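Local coordinates for uncharacterized protein Atu2773 (Agrobacterium tumefaciens, PDB 2QV5), which is of unknown function but is related to divergent polysaccharide deacetylases, and may act on a carbohydrate, at residues G106-A109 and K110-I113; R51-P54 and P55-L59. All blocks are in the same frame, centred on the assembly; numbering follows the deposited sequence.

Interaction 1: G106-A109 and K110-I113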
ATOM      1  N   GLY A 106      14.525  15.976   8.144  1.00 30.74           N
ATOM      2  CA  GLY A 106      15.007  17.239   8.711  1.00 38.56           C
ATOM      3  C   GLY A 106      14.167  18.475   8.422  1.00 38.37           C
ATOM      4  O   GLY A 106      14.353  19.511   9.058  1.00 37.82           O
ATOM      5  N   ASP A 107      13.244  18.364   7.468  1.00 39.27           N
ATOM      6  CA  ASP A 107      12.377  19.475   7.068  1.00 38.28           C
ATOM      7  C   ASP A 107      11.265  19.729   8.093  1.00 37.41           C
ATOM      8  O   ASP A 107      10.843  18.792   8.782  1.00 36.03           O
ATOM      9  CB  ASP A 107      11.793  19.215   5.673  1.00 38.28           C
ATOM     10  CG  ASP A 107      12.682  19.744   4.557  1.00 46.91           C
ATOM     11  OD1 ASP A 107      13.387  20.756   4.771  1.00 51.98           O
ATOM     12  OD2 ASP A 107      12.674  19.156   3.457  1.00 51.45           O
ATOM     13  N   PRO A 108      10.796  20.997   8.212  1.00 35.15           N
ATOM     14  CA  PRO A 108       9.710  21.283   9.157  1.00 34.45           C
ATOM     15  C   PRO A 108       8.387  20.685   8.685  1.00 32.16           C
ATOM     16  O   PRO A 108       8.228  20.422   7.490  1.00 32.68           O
ATOM     17  CB  PRO A 108       9.633  22.811   9.150  1.00 34.45           C
ATOM     18  CG  PRO A 108      10.147  23.209   7.815  1.00 33.97           C
ATOM     19  CD  PRO A 108      11.228  22.217   7.499  1.00 38.10           C
ATOM     20  N   ALA A 109       7.466  20.486   9.630  1.00 35.99           N
ATOM     21  CA  ALA A 109       6.171  19.841   9.396  1.00 36.34           C
ATOM     22  C   ALA A 109       5.414  20.374   8.183  1.00 37.09           C
ATOM     23  O   ALA A 109       4.952  19.588   7.363  1.00 37.07           O
ATOM     24  CB  ALA A 109       5.299  19.909  10.650  1.00 32.17           C
ATOM     25  N   LYS A 110       5.337  21.699   8.047  1.00 36.14           N
ATOM     26  CA  LYS A 110       4.578  22.328   6.956  1.00 38.58           C
ATOM     27  C   LYS A 110       5.125  22.055   5.541  1.00 35.16           C
ATOM     28  O   LYS A 110       4.354  21.997   4.585  1.00 38.99           O
ATOM     29  CB  LYS A 110       4.389  23.837   7.207  1.00 39.53           C
ATOM     30  CG  LYS A 110       5.279  24.765   6.373  1.00 46.08           C
ATOM     31  CD  LYS A 110       4.714  26.183   6.301  1.00 48.79           C
ATOM     32  CE  LYS A 110       4.702  26.714   4.865  1.00 53.04           C
ATOM     33  NZ  LYS A 110       6.032  26.650   4.181  1.00 50.25           N
ATOM     34  N   VAL A 111       6.440  21.871   5.415  1.00 34.54           N
ATOM     35  CA  VAL A 111       7.065  21.591   4.123  1.00 30.43           C
ATOM     36  C   VAL A 111       6.776  20.145   3.678  1.00 22.12           C
ATOM     37  O   VAL A 111       6.500  19.887   2.498  1.00 23.60           O
ATOM     38  CB  VAL A 111       8.599  21.915   4.150  1.00 34.49           C
ATOM     39  CG1 VAL A 111       9.316  21.394   2.907  1.00 37.98           C
ATOM     40  CG2 VAL A 111       8.824  23.427   4.285  1.00 32.58           C
ATOM     41  N   ASN A 112       6.830  19.216   4.631  1.00 20.35           N
ATOM     42  CA  ASN A 112       6.498  17.817   4.368  1.00 20.36           C
ATOM     43  C   ASN A 112       5.003  17.606   4.114  1.00 20.47           C
ATOM     44  O   ASN A 112       4.634  16.780   3.279  1.00 19.43           O
ATOM     45  CB  ASN A 112       6.964  16.913   5.515  1.00 12.31           C
ATOM     46  CG  ASN A 112       8.458  16.595   5.458  1.00 19.02           C
ATOM     47  OD1 ASN A 112       9.080  16.623   4.401  1.00 19.89           O
ATOM     48  ND2 ASN A 112       9.028  16.267   6.610  1.00 22.63           N
ATOM     49  N   ILE A 113       4.152  18.349   4.826  1.00 23.82           N
ATOM     50  CA  ILE A 113       2.688  18.254   4.638  1.00 24.44           C
ATOM     51  C   ILE A 113       2.274  18.754   3.245  1.00 22.11           C
ATOM     52  O   ILE A 113       1.391  18.180   2.611  1.00 24.35           O
ATOM     53  CB  ILE A 113       1.879  18.954   5.783  1.00 26.90           C
ATOM     54  CG1 ILE A 113       2.126  18.295   7.151  1.00 29.73           C
ATOM     55  CG2 ILE A 113       0.367  18.952   5.502  1.00 26.40           C
ATOM     56  CD1 ILE A 113       1.574  16.884   7.322  1.00 33.29           C
TER
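Pro108 O takes two backbone N-H groups of the first helical turn. The bond from Val111 N is 3.1 Å long; the one from Asn112 N is weak at 3.4 Å. The next carbonyl already bonds in the regular helical way: Ile113 N reaches Ala109 O at 2.9 Å. Beside these bonds the Pro108 ring meets Val111, and Pro108 CG lies 3.8 Å from Val111 CG2. Val111 CG1, anti to the backbone N (chi1 169°), is thereby turned to the carboxylate of Asp107 and lies 4.1 Å from Asp107 OD2. Asn112 lays its amide beside Asp107, Asn112 OD1 being 4.0 Å from Asp107 CB. Arg115, one turn further on, holds both polar ends: its NH2 forms a salt bridge with Asp107 OD2 and a hydrogen bond with Asn112 OD1. Asn112 ND2 is bonded to Leu104 O, which ties the buried amide back to the incoming loop. Ala109 and Ile113 touch Pro146 and Asp150 of helix 141-153. The arrangement is a helix N-terminus with proline at the N-cap, where the loop after strand 82-88 enters helix 109-120 at the protein surface.

Interaction 2: R51-P54 and P55-L59; sequences RDLP and PEVTL
Leu53 and Leu59 both carry CG anti to the carbonyl carbon (chi1 -61° and -54°), and with extended second torsions their branches converge: Leu53 CD1 lies 3.7 Å from Leu59 CD2. The same methyl of Leu53 is 4.2 Å from Val57 CG1, so one branch serves two apolar partners. The other methyl of Val57, CG2, meets the Pro54 ring, 4.0 Å from Pro54 CG. Between these residues the chain reverses in a type I beta turn from Pro54 to Val57, closed by a hydrogen bond of 3.0 Å from Val57 N to Pro54 O. Glu56 bends at chi2 (87°), which brings Glu56 OE1 back to 3.4 Å from Pro54 CB; its OE2 has a long, weak ion pair with Arg22. Leu53, Pro54, Val57 and Leu59 are all buried. Leu53 is the first residue beyond helix 43-52, and the turn hands the chain to strand 58-62 within a beta-alpha-beta unit. Leu53 rests against Ile227 of helix 221-233 and Val36 of strand 30-39, Val57 also touches Val36, and Leu59 packs on Leu39.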
ATOM      1  N   ARG A  51      -4.055  -6.190 -16.460  1.00 14.50           N
ATOM      2  CA  ARG A  51      -4.474  -7.326 -17.302  1.00 18.84           C
ATOM      3  C   ARG A  51      -4.508  -8.670 -16.552  1.00 19.10           C
ATOM      4  O   ARG A  51      -5.425  -9.476 -16.752  1.00 18.10           O
ATOM      5  CB  ARG A  51      -3.525  -7.424 -18.500  1.00 20.53           C
ATOM      6  CG  ARG A  51      -3.905  -8.392 -19.600  1.00 30.93           C
ATOM      7  CD  ARG A  51      -2.791  -8.406 -20.640  1.00 47.74           C
ATOM      8  NE  ARG A  51      -2.853  -9.572 -21.519  1.00 59.39           N
ATOM      9  CZ  ARG A  51      -2.164 -10.697 -21.335  1.00 66.78           C
ATOM     10  NH1 ARG A  51      -1.346 -10.828 -20.295  1.00 68.48           N
ATOM     11  NH2 ARG A  51      -2.294 -11.698 -22.200  1.00 63.97           N
ATOM     12  N   ASP A  52      -3.514  -8.899 -15.692  1.00 16.97           N
ATOM     13  CA  ASP A  52      -3.280 -10.225 -15.107  1.00 16.37           C
ATOM     14  C   ASP A  52      -3.747 -10.474 -13.673  1.00 15.88           C
ATOM     15  O   ASP A  52      -4.139 -11.598 -13.346  1.00 18.83           O
ATOM     16  CB  ASP A  52      -1.800 -10.609 -15.212  1.00 16.68           C
ATOM     17  CG  ASP A  52      -1.339 -10.826 -16.643  1.00 26.97           C
ATOM     18  OD1 ASP A  52      -2.181 -10.844 -17.570  1.00 23.72           O
ATOM     19  OD2 ASP A  52      -0.114 -10.970 -16.835  1.00 28.54           O
ATOM     20  N   LEU A  53      -3.664  -9.467 -12.804  1.00 17.65           N
ATOM     21  CA  LEU A  53      -4.005  -9.676 -11.393  1.00 18.19           C
ATOM     22  C   LEU A  53      -5.523  -9.701 -11.229  1.00 13.60           C
ATOM     23  O   LEU A  53      -6.209  -8.904 -11.849  1.00 14.65           O
ATOM     24  CB  LEU A  53      -3.379  -8.600 -10.491  1.00 10.85           C
ATOM     25  CG  LEU A  53      -1.840  -8.546 -10.501  1.00 15.41           C
ATOM     26  CD1 LEU A  53      -1.316  -7.198 -10.047  1.00 18.23           C
ATOM     27  CD2 LEU A  53      -1.234  -9.654  -9.658  1.00 11.28           C
ATOM     28  N   PRO A  54      -6.050 -10.640 -10.419  1.00 14.20           N
ATOM     29  CA  PRO A  54      -7.475 -10.601 -10.079  1.00 12.64           C
ATOM     30  C   PRO A  54      -7.797  -9.372  -9.216  1.00 16.52           C
ATOM     31  O   PRO A  54      -6.895  -8.855  -8.526  1.00 13.05           O
ATOM     32  CB  PRO A  54      -7.677 -11.906  -9.297  1.00 14.08           C
ATOM     33  CG  PRO A  54      -6.345 -12.210  -8.737  1.00 17.50           C
ATOM     34  CD  PRO A  54      -5.380 -11.798  -9.798  1.00 11.01           C
ATOM     35  N   PRO A  55      -9.056  -8.879  -9.276  1.00 16.57           N
ATOM     36  CA  PRO A  55      -9.469  -7.638  -8.585  1.00 17.02           C
ATOM     37  C   PRO A  55      -9.299  -7.635  -7.064  1.00  9.50           C
ATOM     38  O   PRO A  55      -9.387  -6.582  -6.437  1.00 11.45           O
ATOM     39  CB  PRO A  55     -10.953  -7.513  -8.927  1.00 19.58           C
ATOM     40  CG  PRO A  55     -11.369  -8.826  -9.437  1.00 20.94           C
ATOM     41  CD  PRO A  55     -10.159  -9.443 -10.070  1.00 17.47           C
ATOM     42  N   GLU A  56      -9.074  -8.810  -6.489  1.00  9.99           N
ATOM     43  CA  GLU A  56      -8.901  -8.958  -5.047  1.00  9.72           C
ATOM     44  C   GLU A  56      -7.525  -8.475  -4.604  1.00 10.42           C
ATOM     45  O   GLU A  56      -7.313  -8.222  -3.432  1.00 10.07           O
ATOM     46  CB  GLU A  56      -9.090 -10.416  -4.639  1.00 10.79           C
ATOM     47  CG  GLU A  56     -10.543 -10.907  -4.673  1.00 21.58           C
ATOM     48  CD  GLU A  56     -10.977 -11.434  -6.046  1.00 34.63           C
ATOM     49  OE1 GLU A  56     -10.189 -11.352  -7.021  1.00 21.19           O
ATOM     50  OE2 GLU A  56     -12.121 -11.928  -6.146  1.00 39.07           O
ATOM     51  N   VAL A  57      -6.596  -8.374  -5.554  1.00 11.14           N
ATOM     52  CA  VAL A  57      -5.254  -7.874  -5.288  1.00 12.24           C
ATOM     53  C   VAL A  57      -5.301  -6.353  -5.204  1.00  6.36           C
ATOM     54  O   VAL A  57      -5.774  -5.667  -6.126  1.00 14.15           O
ATOM     55  CB  VAL A  57      -4.257  -8.365  -6.361  1.00 11.21           C
ATOM     56  CG1 VAL A  57      -2.849  -7.773  -6.151  1.00 14.39           C
ATOM     57  CG2 VAL A  57      -4.188  -9.890  -6.354  1.00 14.33           C
ATOM     58  N   THR A  58      -4.810  -5.827  -4.090  1.00 11.62           N
ATOM     59  CA  THR A  58      -4.753  -4.386  -3.855  1.00  9.17           C
ATOM     60  C   THR A  58      -3.599  -3.815  -4.680  1.00  6.65           C
ATOM     61  O   THR A  58      -2.540  -4.430  -4.767  1.00  8.64           O
ATOM     62  CB  THR A  58      -4.560  -4.106  -2.351  1.00 14.14           C
ATOM     63  OG1 THR A  58      -5.676  -4.653  -1.639  1.00  8.67           O
ATOM     64  CG2 THR A  58      -4.441  -2.604  -2.048  1.00 11.14           C
ATOM     65  N   LEU A  59      -3.809  -2.655  -5.299  1.00  7.44           N
ATOM     66  CA  LEU A  59      -2.752  -2.052  -6.126  1.00 10.06           C
ATOM     67  C   LEU A  59      -2.193  -0.764  -5.525  1.00  9.26           C
ATOM     68  O   LEU A  59      -2.942   0.124  -5.122  1.00 11.62           O
ATOM     69  CB  LEU A  59      -3.247  -1.836  -7.568  1.00 10.78           C
ATOM     70  CG  LEU A  59      -3.817  -3.082  -8.282  1.00  7.75           C
ATOM     71  CD1 LEU A  59      -4.375  -2.702  -9.644  1.00 11.73           C
ATOM     72  CD2 LEU A  59      -2.799  -4.189  -8.436  1.00  8.24           C
TER

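Overall arrangement
Interaction 2 comes earlier in the chain than interaction 1. Their centres are about 34 Å apart, on opposite sides of the chain's centre, and their nearest atoms about 20 Å apart, so they do not touch. Both are local connections around the same parallel sheet: residues 51-59 lead from helix 43-52 into strand 58-62, whereas 106-113 carry the loop after strand 82-88 into helix 109-120. Strands 58-62 and 82-88 are neighbours in that sheet. One connection is buried and the other lies at the surface. Both belong to the region related to divergent polysaccharide deacetylases, as two separate steps, with helix 68-78 and strand 82-88 between them, in a fold of alternating strands and helices.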